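Local atomic coordinates of ATP-dependent protease (Xanthomonas campestris pv. campestris, PDB entry 7CAY), a protein that resembles the N-terminal substrate-binding domain of Lon peptidases and probably binds proteins or polypeptide segments. Residues A[9-14]-A[34-39]; A[17-22]-A[174-179]; A[44-49]-A[83-88]; A[165-170]-A[186-191]. All coordinates share one frame; numbering follows the deposited sequence.

Contact 1: A[9-14]-A[34-39]; sequences PLFPLH and DLVRDC
This is an apolar helix-on-sheet contact, in which P9 and F11 of strand 9-13 meet L35 and V36 of helix 34-39 where helix 30-42 packs against the curled β-sheet. The evidence for side-chain rather than backbone association is direct: the strand and helix axes come no closer than 11.2 Å, their N-to-C directions differ by 140°, and no hydrogen bond joins the segments. F11 and L35 span the gap between them. The chi1 of F11, -85°, turns CG away from the carbonyl carbon and beside the backbone N, and the ring reaches the helix with its CE1 and CZ end. Methyl CD1 of L35 lies at the ring edge, in the plane, with F11 CE1 and L35 CD1 3.4 Å apart. V36 comes to the same end of the ring obliquely, F11 CZ being 4.1 Å from V36 CG2, and the two side chains run at about a right angle. P9 adds a looser touch through its ring, its CB lying 4.3 Å from L35 CD1. That one leucine methyl therefore serves both strand residues, while V36 meets F11, not P9, across this contact. The F11 ring also stacks on F46 and meets the ring of Y32, from the same helix, and the backbone of P9 and F11 bonds to the parallel strand 47-51. V36 also packs on L85, so helix 30-42 touches side chains from strands 6-13 and 83-100.

Contact 2: A[17-22]-A[174-179]; sequences LLPGAT and SLLQED
The pyrrolidine ring of P19 meets L176 at its CD corner, next to the ring nitrogen: P19 CD and L176 CD1 are 4.1 Å apart, and the two side chains pass at a slant. W159 of helix 154-164 also packs on this proline. The carbonyl group of L17 is the other partner; its O atom lies 4.0 Å from L176 CD1, a plain van der Waals approach, and T68 OG1 supplies that oxygen with a hydrogen bond. One branch of L176 therefore makes both contacts. It is carried there by a chi1 of -166°, which sets CG anti to the backbone N, beside the carbonyl carbon, and extends the leucine from the helix toward the loop. The receiving surface is shaped by a type II β-turn from L18 to A21, closed by A21 N to L18 O at 3.2 Å. P19 takes its second position and G20 its third, whose backbone angles (82°/-26°) would jam a β-carbon against the carbonyl oxygen of the residue before. This turn belongs to the β-rich part of the Lon N-terminal-type fold, and L176 to the helical part, so the buried contact spans their junction. Helix 169-177 ends just beyond L176, with E178 N bonded to S174 O at 3.1 Å. Two residues past the helix, D179 forms salt bridges with R92 and R94 of strand 83-100.

Contact 3: A[44-49]-A[83-88]; sequences SSFGVC and LVLRLR
The backbones carrying F46, V48, L85 and L87 are not sheet neighbours: the nearest CA pair, that of V48 and L87, is 9.4 Å apart, and no hydrogen bond crosses between the segments. The two segments lie on strands 47-51 and 83-100. Each strand instead pairs antiparallel with strand 66-74, which lies between them in the order of the sheet, and because that sheet curls, the two strands flanking it can face each other through their side chains, all four of the touching ones buried. Such a rolled, barrel-like sheet with an apolar interior is consistent with the PUA-related fold of Lon substrate-binding domains. Within it F46 reaches farthest. Its chi1 of 62° sets CG between the backbone N and the carbonyl carbon, and this brings the far tip of the ring, CZ, to the opposing strand although the bond leaving its CA is not aimed there. Two leucines receive that tip. L85 CD1 stands at the ring edge, near its plane, 4.3 Å from F46 CZ, while L87 CD2 approaches F46 CZ obliquely at 4.1 Å, the L87 and F46 side chains lying at about a right angle. L87 is forked between two partners, for its other methyl, CD1, lies 4.4 Å from V48 CG2. F46 is further enclosed by V70 and I72 of strand 66-74, and L87 by I23 and L25 of strand 22-27.

Contact 4: A[165-170]-A[186-191]; sequences LPLSEG and EQLLAW
Apolar contact joins L167 to L188 and W191, and its geometry is a two-pronged one. L167 CD1 meets L188 CD1 methyl to methyl at 3.7 Å, and the other branch, L167 CD2, lies 3.8 Å from W191 CB. The leucine crosses both partners at about a right angle. Its chi1 of -56° places CG opposite the carbonyl carbon, which directs its two methyls to L188 and W191, and it touches the root of the tryptophan rather than the indole. No hydrogen bond joins the segments; those present lie within each or just beyond. L167 N to L165 O, 2.7 Å, closes an inverse gamma turn centred on P166, and S168 then N-caps helix 169-177 through OG to Q171 N. On the other side, W191 N bonds to Q187 O at 3.2 Å; that same oxygen sits 3.4 Å above one face of the W191 ring, toward its rim. L167 also packs on A162 and L188 on L161, both of helix 154-164. A short connection between two helices, with its leucine set against a third, is a corner of the helical bundle following the β-rich part of this Lon-type domain.

Contacts 1 and 3 adjoin, with centres 7 Å apart, and F11 N to G47 O at 2.8 Å, a probable hydrogen bond, ties their strands together. Contacts 2 and 4 share helix 169-177 and have centres 12 Å apart, with L175 CG 3.5 Å from W191 CZ3. Contact 2 reaches contact 3 as well: G20 O lies 3.3 Å from R88 NH1, although those two centres are 15 Å apart. Contacts 1 and 4, with centres about 28 Å apart, lie on opposite sides of the chain's centre, one in the β-rich part and one in the helices, yet their segments touch where H14 O is 3.8 Å from E169 CG. In sequence, contact 3 is nested inside the loop closed by contact 2.

Contact 1: A[9-14]-A[34-39]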
loop_
_atom_site.group_PDB
_atom_site.type_symbol
_atom_site.label_atom_id
_atom_site.label_comp_id
_atom_site.label_asym_id
_atom_site.label_seq_id
_atom_site.Cartn_x
_atom_site.Cartn_y
_atom_site.Cartn_z
ATOM N N PRO A 9 10.711 6.170 -6.294
ATOM C CA PRO A 9 9.708 6.640 -7.257
ATOM C C PRO A 9 8.301 6.297 -6.792
ATOM O O PRO A 9 8.032 5.185 -6.330
ATOM C CB PRO A 9 10.067 5.890 -8.547
ATOM C CG PRO A 9 11.473 5.399 -8.339
ATOM C CD PRO A 9 11.591 5.141 -6.871
ATOM N N LEU A 10 7.396 7.261 -6.928
ATOM C CA LEU A 10 6.037 7.139 -6.418
ATOM C C LEU A 10 5.047 7.074 -7.573
ATOM O O LEU A 10 5.085 7.912 -8.480
ATOM C CB LEU A 10 5.695 8.311 -5.495
ATOM C CG LEU A 10 6.702 8.612 -4.381
ATOM C CD1 LEU A 10 6.178 9.710 -3.466
ATOM C CD2 LEU A 10 7.039 7.361 -3.591
ATOM N N PHE A 11 4.160 6.076 -7.534
ATOM C CA PHE A 11 3.097 5.908 -8.518
ATOM C C PHE A 11 1.776 6.383 -7.937
ATOM O O PHE A 11 1.389 5.938 -6.847
ATOM C CB PHE A 11 2.981 4.449 -8.949
ATOM C CG PHE A 11 3.927 4.067 -10.052
ATOM C CD1 PHE A 11 5.275 4.367 -9.959
ATOM C CD2 PHE A 11 3.469 3.404 -11.180
ATOM C CE1 PHE A 11 6.149 4.019 -10.970
ATOM C CE2 PHE A 11 4.341 3.049 -12.195
ATOM C CZ PHE A 11 5.682 3.358 -12.090
ATOM N N PRO A 12 1.069 7.272 -8.625
ATOM C CA PRO A 12 -0.157 7.848 -8.057
ATOM C C PRO A 12 -1.399 7.005 -8.314
ATOM O O PRO A 12 -1.746 6.738 -9.469
ATOM C CB PRO A 12 -0.250 9.201 -8.768
ATOM C CG PRO A 12 0.362 8.939 -10.114
ATOM C CD PRO A 12 1.442 7.901 -9.905
ATOM N N LEU A 13 -2.084 6.597 -7.247
ATOM C CA LEU A 13 -3.310 5.821 -7.359
ATOM C C LEU A 13 -4.429 6.497 -6.579
ATOM O O LEU A 13 -4.192 7.142 -5.555
ATOM C CB LEU A 13 -3.130 4.383 -6.849
ATOM C CG LEU A 13 -2.094 3.481 -7.523
ATOM C CD1 LEU A 13 -2.401 2.039 -7.199
ATOM C CD2 LEU A 13 -2.048 3.681 -9.025
ATOM N N HIS A 14 -5.657 6.333 -7.070
ATOM C CA HIS A 14 -6.845 6.875 -6.419
ATOM C C HIS A 14 -7.337 6.004 -5.275
ATOM O O HIS A 14 -8.492 6.140 -4.851
ATOM C CB HIS A 14 -7.962 7.073 -7.446
ATOM C CG HIS A 14 -7.703 8.189 -8.408
ATOM N ND1 HIS A 14 -7.998 9.504 -8.119
ATOM C CD2 HIS A 14 -7.170 8.189 -9.653
ATOM C CE1 HIS A 14 -7.665 10.264 -9.147
ATOM N NE2 HIS A 14 -7.159 9.491 -10.090
ATOM N N ASP A 34 8.713 3.286 -19.052
ATOM C CA ASP A 34 10.170 3.352 -19.019
ATOM C C ASP A 34 10.710 3.209 -17.602
ATOM O O ASP A 34 11.821 2.698 -17.412
ATOM C CB ASP A 34 10.650 4.665 -19.641
ATOM N N LEU A 35 9.946 3.646 -16.597
ATOM C CA LEU A 35 10.396 3.511 -15.216
ATOM C C LEU A 35 10.374 2.053 -14.769
ATOM O O LEU A 35 11.301 1.594 -14.091
ATOM C CB LEU A 35 9.531 4.378 -14.298
ATOM C CG LEU A 35 9.937 4.542 -12.826
ATOM C CD1 LEU A 35 9.392 3.415 -11.953
ATOM C CD2 LEU A 35 11.454 4.649 -12.684
ATOM N N VAL A 36 9.322 1.313 -15.130
ATOM C CA VAL A 36 9.235 -0.093 -14.745
ATOM C C VAL A 36 10.344 -0.898 -15.409
ATOM O O VAL A 36 10.933 -1.798 -14.796
ATOM C CB VAL A 36 7.842 -0.657 -15.085
ATOM C CG1 VAL A 36 7.772 -2.139 -14.754
ATOM C CG2 VAL A 36 6.766 0.106 -14.334
ATOM N N ARG A 37 10.650 -0.587 -16.672
ATOM C CA ARG A 37 11.757 -1.258 -17.348
ATOM C C ARG A 37 13.089 -0.923 -16.686
ATOM O O ARG A 37 13.970 -1.784 -16.575
ATOM C CB ARG A 37 11.779 -0.873 -18.827
ATOM N N ASP A 38 13.251 0.324 -16.235
ATOM C CA ASP A 38 14.471 0.704 -15.532
ATOM C C ASP A 38 14.540 0.056 -14.155
ATOM O O ASP A 38 15.588 -0.468 -13.760
ATOM C CB ASP A 38 14.556 2.227 -15.417
ATOM N N CYS A 39 13.430 0.081 -13.411
ATOM C CA CYS A 39 13.401 -0.568 -12.104
ATOM C C CYS A 39 13.555 -2.078 -12.232
ATOM O O CYS A 39 14.191 -2.717 -11.386
ATOM C CB CYS A 39 12.104 -0.219 -11.371
ATOM S SG CYS A 39 12.131 1.382 -10.527
#

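Contact 2: A[17-22]-A[174-179]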
loop_
_atom_site.group_PDB
_atom_site.type_symbol
_atom_site.label_atom_id
_atom_site.label_comp_id
_atom_site.label_asym_id
_atom_site.label_seq_id
_atom_site.Cartn_x
_atom_site.Cartn_y
_atom_site.Cartn_z
ATOM N N LEU A 17 -2.842 1.420 -1.159
ATOM C CA LEU A 17 -2.474 0.014 -1.220
ATOM C C LEU A 17 -2.088 -0.443 0.181
ATOM O O LEU A 17 -1.107 0.046 0.749
ATOM C CB LEU A 17 -1.322 -0.212 -2.198
ATOM C CG LEU A 17 -0.854 -1.664 -2.297
ATOM C CD1 LEU A 17 -2.006 -2.572 -2.712
ATOM C CD2 LEU A 17 0.304 -1.784 -3.271
ATOM N N LEU A 18 -2.865 -1.357 0.736
ATOM C CA LEU A 18 -2.547 -1.852 2.062
ATOM C C LEU A 18 -1.439 -2.901 1.980
ATOM O O LEU A 18 -1.288 -3.575 0.957
ATOM C CB LEU A 18 -3.785 -2.455 2.714
ATOM C CG LEU A 18 -5.017 -1.548 2.739
ATOM C CD1 LEU A 18 -6.200 -2.273 3.357
ATOM C CD2 LEU A 18 -4.722 -0.261 3.488
ATOM N N PRO A 19 -0.634 -3.037 3.034
ATOM C CA PRO A 19 0.424 -4.054 3.020
ATOM C C PRO A 19 -0.154 -5.454 2.873
ATOM O O PRO A 19 -1.174 -5.795 3.475
ATOM C CB PRO A 19 1.112 -3.866 4.377
ATOM C CG PRO A 19 0.825 -2.448 4.746
ATOM C CD PRO A 19 -0.551 -2.171 4.222
ATOM N N GLY A 20 0.509 -6.265 2.051
ATOM C CA GLY A 20 0.072 -7.628 1.817
ATOM C C GLY A 20 -1.028 -7.739 0.781
ATOM O O GLY A 20 -1.177 -8.780 0.134
ATOM N N ALA A 21 -1.805 -6.672 0.613
ATOM C CA ALA A 21 -2.871 -6.668 -0.373
ATOM C C ALA A 21 -2.295 -6.588 -1.784
ATOM O O ALA A 21 -1.143 -6.197 -1.995
ATOM C CB ALA A 21 -3.828 -5.502 -0.128
ATOM N N THR A 22 -3.120 -6.967 -2.756
ATOM C CA THR A 22 -2.704 -7.052 -4.148
ATOM C C THR A 22 -3.595 -6.191 -5.029
ATOM O O THR A 22 -4.799 -6.059 -4.787
ATOM C CB THR A 22 -2.747 -8.491 -4.663
ATOM O OG1 THR A 22 -4.105 -8.852 -4.936
ATOM C CG2 THR A 22 -2.181 -9.441 -3.630
ATOM N N SER A 174 -5.822 6.607 6.886
ATOM C CA SER A 174 -5.538 6.807 8.302
ATOM C C SER A 174 -4.959 5.546 8.932
ATOM O O SER A 174 -4.061 5.626 9.778
ATOM C CB SER A 174 -6.806 7.245 9.032
ATOM O OG SER A 174 -6.564 7.419 10.418
ATOM N N LEU A 175 -5.460 4.375 8.533
ATOM C CA LEU A 175 -4.879 3.122 9.004
ATOM C C LEU A 175 -3.438 2.978 8.535
ATOM O O LEU A 175 -2.571 2.531 9.295
ATOM C CB LEU A 175 -5.722 1.939 8.524
ATOM C CG LEU A 175 -7.129 1.839 9.118
ATOM C CD1 LEU A 175 -7.994 0.871 8.330
ATOM C CD2 LEU A 175 -7.067 1.431 10.578
ATOM N N LEU A 176 -3.164 3.353 7.283
ATOM C CA LEU A 176 -1.798 3.302 6.770
ATOM C C LEU A 176 -0.870 4.200 7.582
ATOM O O LEU A 176 0.273 3.827 7.871
ATOM C CB LEU A 176 -1.782 3.699 5.291
ATOM C CG LEU A 176 -0.521 3.390 4.478
ATOM C CD1 LEU A 176 -0.404 1.893 4.215
ATOM C CD2 LEU A 176 -0.509 4.178 3.174
ATOM N N GLN A 177 -1.351 5.387 7.969
ATOM C CA GLN A 177 -0.531 6.308 8.753
ATOM C C GLN A 177 -0.242 5.768 10.147
ATOM O O GLN A 177 0.838 6.018 10.693
ATOM C CB GLN A 177 -1.219 7.670 8.850
ATOM N N GLU A 178 -1.187 5.038 10.738
ATOM C CA GLU A 178 -0.995 4.489 12.076
ATOM C C GLU A 178 0.058 3.387 12.039
ATOM O O GLU A 178 -0.114 2.379 11.346
ATOM C CB GLU A 178 -2.315 3.951 12.621
ATOM C CG GLU A 178 -2.208 3.363 14.018
ATOM C CD GLU A 178 -1.883 4.409 15.063
ATOM O OE1 GLU A 178 -2.764 5.239 15.366
ATOM O OE2 GLU A 178 -0.742 4.410 15.569
ATOM N N ASP A 179 1.140 3.569 12.793
ATOM C CA ASP A 179 2.260 2.635 12.784
ATOM C C ASP A 179 2.197 1.602 13.906
ATOM O O ASP A 179 3.168 0.864 14.104
ATOM C CB ASP A 179 3.586 3.400 12.853
ATOM C CG ASP A 179 3.832 4.253 11.619
ATOM O OD1 ASP A 179 3.232 3.963 10.560
ATOM O OD2 ASP A 179 4.629 5.213 11.708
#

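Contact 3: A[44-49]-A[83-88]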
loop_
_atom_site.group_PDB
_atom_site.type_symbol
_atom_site.label_atom_id
_atom_site.label_comp_id
_atom_site.label_asym_id
_atom_site.label_seq_id
_atom_site.Cartn_x
_atom_site.Cartn_y
_atom_site.Cartn_z
ATOM N N SER A 44 15.720 -1.900 -8.068
ATOM C CA SER A 44 15.083 -1.024 -7.096
ATOM C C SER A 44 13.577 -1.007 -7.323
ATOM O O SER A 44 13.102 -1.035 -8.461
ATOM C CB SER A 44 15.645 0.394 -7.199
ATOM O OG SER A 44 14.926 1.164 -8.149
ATOM N N SER A 45 12.826 -0.968 -6.229
ATOM C CA SER A 45 11.377 -0.992 -6.299
ATOM C C SER A 45 10.830 0.428 -6.429
ATOM O O SER A 45 11.574 1.408 -6.520
ATOM C CB SER A 45 10.802 -1.687 -5.065
ATOM O OG SER A 45 11.164 -0.994 -3.882
ATOM N N PHE A 46 9.506 0.535 -6.449
ATOM C CA PHE A 46 8.816 1.812 -6.356
ATOM C C PHE A 46 7.665 1.666 -5.368
ATOM O O PHE A 46 7.434 0.590 -4.804
ATOM C CB PHE A 46 8.334 2.296 -7.732
ATOM C CG PHE A 46 7.329 1.390 -8.389
ATOM C CD1 PHE A 46 7.742 0.362 -9.218
ATOM C CD2 PHE A 46 5.970 1.585 -8.197
ATOM C CE1 PHE A 46 6.817 -0.465 -9.833
ATOM C CE2 PHE A 46 5.042 0.762 -8.806
ATOM C CZ PHE A 46 5.467 -0.267 -9.624
ATOM N N GLY A 47 6.939 2.763 -5.149
ATOM C CA GLY A 47 5.876 2.782 -4.173
ATOM C C GLY A 47 4.584 3.316 -4.759
ATOM O O GLY A 47 4.563 3.954 -5.811
ATOM N N VAL A 48 3.497 3.041 -4.046
ATOM C CA VAL A 48 2.157 3.482 -4.424
ATOM C C VAL A 48 1.654 4.433 -3.348
ATOM O O VAL A 48 1.604 4.071 -2.165
ATOM C CB VAL A 48 1.197 2.297 -4.603
ATOM C CG1 VAL A 48 -0.239 2.750 -4.419
ATOM C CG2 VAL A 48 1.392 1.665 -5.970
ATOM N N CYS A 49 1.290 5.645 -3.757
ATOM C CA CYS A 49 0.735 6.647 -2.859
ATOM C C CYS A 49 -0.633 7.086 -3.359
ATOM O O CYS A 49 -0.823 7.312 -4.557
ATOM C CB CYS A 49 1.653 7.867 -2.747
ATOM S SG CYS A 49 3.025 7.670 -1.597
ATOM N N LEU A 83 0.655 -3.530 -20.716
ATOM C CA LEU A 83 1.329 -4.314 -19.687
ATOM C C LEU A 83 0.573 -4.178 -18.370
ATOM O O LEU A 83 0.353 -3.062 -17.886
ATOM C CB LEU A 83 2.780 -3.861 -19.526
ATOM N N VAL A 84 0.182 -5.312 -17.792
ATOM C CA VAL A 84 -0.537 -5.358 -16.524
ATOM C C VAL A 84 0.413 -5.868 -15.449
ATOM O O VAL A 84 1.015 -6.939 -15.600
ATOM C CB VAL A 84 -1.791 -6.244 -16.619
ATOM C CG1 VAL A 84 -2.474 -6.339 -15.266
ATOM C CG2 VAL A 84 -2.750 -5.701 -17.669
ATOM N N LEU A 85 0.538 -5.107 -14.365
ATOM C CA LEU A 85 1.415 -5.449 -13.253
ATOM C C LEU A 85 0.595 -5.973 -12.082
ATOM O O LEU A 85 -0.382 -5.341 -11.670
ATOM C CB LEU A 85 2.232 -4.238 -12.798
ATOM C CG LEU A 85 3.328 -3.695 -13.711
ATOM C CD1 LEU A 85 4.322 -2.876 -12.900
ATOM C CD2 LEU A 85 4.021 -4.826 -14.442
ATOM N N ARG A 86 1.001 -7.119 -11.546
ATOM C CA ARG A 86 0.453 -7.629 -10.294
ATOM C C ARG A 86 1.311 -7.082 -9.159
ATOM O O ARG A 86 2.451 -7.518 -8.969
ATOM C CB ARG A 86 0.429 -9.155 -10.290
ATOM N N LEU A 87 0.774 -6.116 -8.422
ATOM C CA LEU A 87 1.490 -5.459 -7.339
ATOM C C LEU A 87 0.961 -5.943 -5.997
ATOM O O LEU A 87 -0.251 -6.093 -5.818
ATOM C CB LEU A 87 1.343 -3.937 -7.427
ATOM C CG LEU A 87 1.709 -3.288 -8.760
ATOM C CD1 LEU A 87 1.491 -1.782 -8.698
ATOM C CD2 LEU A 87 3.144 -3.618 -9.123
ATOM N N ARG A 88 1.874 -6.188 -5.058
ATOM C CA ARG A 88 1.516 -6.539 -3.691
ATOM C C ARG A 88 2.211 -5.590 -2.728
ATOM O O ARG A 88 3.379 -5.237 -2.919
ATOM C CB ARG A 88 1.888 -7.988 -3.357
ATOM C CG ARG A 88 1.321 -8.478 -2.032
ATOM C CD ARG A 88 1.812 -9.873 -1.700
ATOM N NE ARG A 88 1.439 -10.845 -2.723
ATOM C CZ ARG A 88 0.326 -11.572 -2.694
ATOM N NH1 ARG A 88 -0.531 -11.437 -1.690
ATOM N NH2 ARG A 88 0.069 -12.435 -3.668
#

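Contact 4: A[165-170]-A[186-191]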
loop_
_atom_site.group_PDB
_atom_site.type_symbol
_atom_site.label_atom_id
_atom_site.label_comp_id
_atom_site.label_asym_id
_atom_site.label_seq_id
_atom_site.Cartn_x
_atom_site.Cartn_y
_atom_site.Cartn_z
ATOM N N LEU A 165 -13.514 -4.798 4.536
ATOM C CA LEU A 165 -14.609 -3.960 4.995
ATOM C C LEU A 165 -14.737 -2.708 4.125
ATOM O O LEU A 165 -13.735 -2.144 3.680
ATOM C CB LEU A 165 -14.396 -3.562 6.450
ATOM C CG LEU A 165 -14.780 -4.634 7.471
ATOM C CD1 LEU A 165 -14.024 -4.448 8.772
ATOM C CD2 LEU A 165 -16.282 -4.607 7.718
ATOM N N PRO A 166 -15.971 -2.251 3.872
ATOM C CA PRO A 166 -16.205 -1.121 2.944
ATOM C C PRO A 166 -15.819 0.217 3.558
ATOM O O PRO A 166 -16.661 1.049 3.907
ATOM C CB PRO A 166 -17.708 -1.223 2.674
ATOM C CG PRO A 166 -18.273 -1.812 3.920
ATOM C CD PRO A 166 -17.233 -2.769 4.441
ATOM N N LEU A 167 -14.516 0.425 3.689
ATOM C CA LEU A 167 -13.981 1.642 4.273
ATOM C C LEU A 167 -13.721 2.683 3.193
ATOM O O LEU A 167 -13.416 2.354 2.042
ATOM C CB LEU A 167 -12.685 1.350 5.026
ATOM C CG LEU A 167 -12.710 0.295 6.132
ATOM C CD1 LEU A 167 -11.301 0.066 6.651
ATOM C CD2 LEU A 167 -13.639 0.711 7.261
ATOM N N SER A 168 -13.834 3.950 3.580
ATOM C CA SER A 168 -13.488 5.028 2.670
ATOM C C SER A 168 -11.977 5.082 2.475
ATOM O O SER A 168 -11.200 4.631 3.320
ATOM C CB SER A 168 -13.992 6.372 3.198
ATOM O OG SER A 168 -13.145 6.873 4.216
ATOM N N GLU A 169 -11.563 5.646 1.337
ATOM C CA GLU A 169 -10.135 5.768 1.062
ATOM C C GLU A 169 -9.437 6.624 2.109
ATOM O O GLU A 169 -8.255 6.408 2.401
ATOM C CB GLU A 169 -9.912 6.341 -0.337
ATOM C CG GLU A 169 -10.064 5.318 -1.444
ATOM C CD GLU A 169 -9.493 3.970 -1.056
ATOM O OE1 GLU A 169 -10.283 3.024 -0.858
ATOM O OE2 GLU A 169 -8.256 3.858 -0.927
ATOM N N GLY A 170 -10.147 7.593 2.686
ATOM C CA GLY A 170 -9.581 8.343 3.793
ATOM C C GLY A 170 -9.351 7.477 5.015
ATOM O O GLY A 170 -8.295 7.551 5.648
ATOM N N GLU A 186 -7.911 -0.525 16.986
ATOM C CA GLU A 186 -8.814 0.220 17.857
ATOM C C GLU A 186 -9.651 1.217 17.061
ATOM O O GLU A 186 -10.840 1.403 17.345
ATOM C CB GLU A 186 -8.021 0.928 18.957
ATOM C CG GLU A 186 -8.873 1.444 20.110
ATOM C CD GLU A 186 -9.489 0.325 20.935
ATOM O OE1 GLU A 186 -8.737 -0.390 21.635
ATOM O OE2 GLU A 186 -10.725 0.160 20.879
ATOM N N GLN A 187 -9.055 1.866 16.059
ATOM C CA GLN A 187 -9.823 2.756 15.197
ATOM C C GLN A 187 -10.490 2.014 14.049
ATOM O O GLN A 187 -11.524 2.469 13.547
ATOM C CB GLN A 187 -8.937 3.881 14.648
ATOM C CG GLN A 187 -7.997 3.478 13.529
ATOM C CD GLN A 187 -7.365 4.682 12.847
ATOM O OE1 GLN A 187 -7.799 5.821 13.041
ATOM N NE2 GLN A 187 -6.334 4.436 12.042
ATOM N N LEU A 188 -9.927 0.879 13.628
ATOM C CA LEU A 188 -10.640 0.003 12.705
ATOM C C LEU A 188 -11.922 -0.519 13.337
ATOM O O LEU A 188 -12.886 -0.833 12.629
ATOM C CB LEU A 188 -9.736 -1.156 12.281
ATOM C CG LEU A 188 -10.257 -2.147 11.239
ATOM C CD1 LEU A 188 -10.548 -1.443 9.924
ATOM C CD2 LEU A 188 -9.256 -3.275 11.038
ATOM N N LEU A 189 -11.952 -0.609 14.669
ATOM C CA LEU A 189 -13.159 -1.018 15.373
ATOM C C LEU A 189 -14.232 0.062 15.324
ATOM O O LEU A 189 -15.427 -0.254 15.279
ATOM C CB LEU A 189 -12.813 -1.368 16.822
ATOM C CG LEU A 189 -13.957 -1.732 17.768
ATOM C CD1 LEU A 189 -14.743 -2.904 17.210
ATOM C CD2 LEU A 189 -13.425 -2.052 19.154
ATOM N N ALA A 190 -13.831 1.335 15.326
ATOM C CA ALA A 190 -14.809 2.417 15.263
ATOM C C ALA A 190 -15.455 2.501 13.886
ATOM O O ALA A 190 -16.670 2.710 13.775
ATOM C CB ALA A 190 -14.147 3.747 15.625
ATOM N N TRP A 191 -14.665 2.338 12.827
ATOM C CA TRP A 191 -15.164 2.434 11.462
ATOM C C TRP A 191 -15.936 1.201 11.020
ATOM O O TRP A 191 -16.469 1.189 9.905
ATOM C CB TRP A 191 -14.001 2.683 10.503
ATOM C CG TRP A 191 -13.310 3.969 10.773
ATOM C CD1 TRP A 191 -13.861 5.098 11.306
ATOM C CD2 TRP A 191 -11.931 4.264 10.543
ATOM N NE1 TRP A 191 -12.910 6.083 11.413
ATOM C CE2 TRP A 191 -11.716 5.596 10.952
ATOM C CE3 TRP A 191 -10.859 3.534 10.028
ATOM C CZ2 TRP A 191 -10.473 6.211 10.861
ATOM C CZ3 TRP A 191 -9.626 4.146 9.939
ATOM C CH2 TRP A 191 -9.443 5.471 10.353
#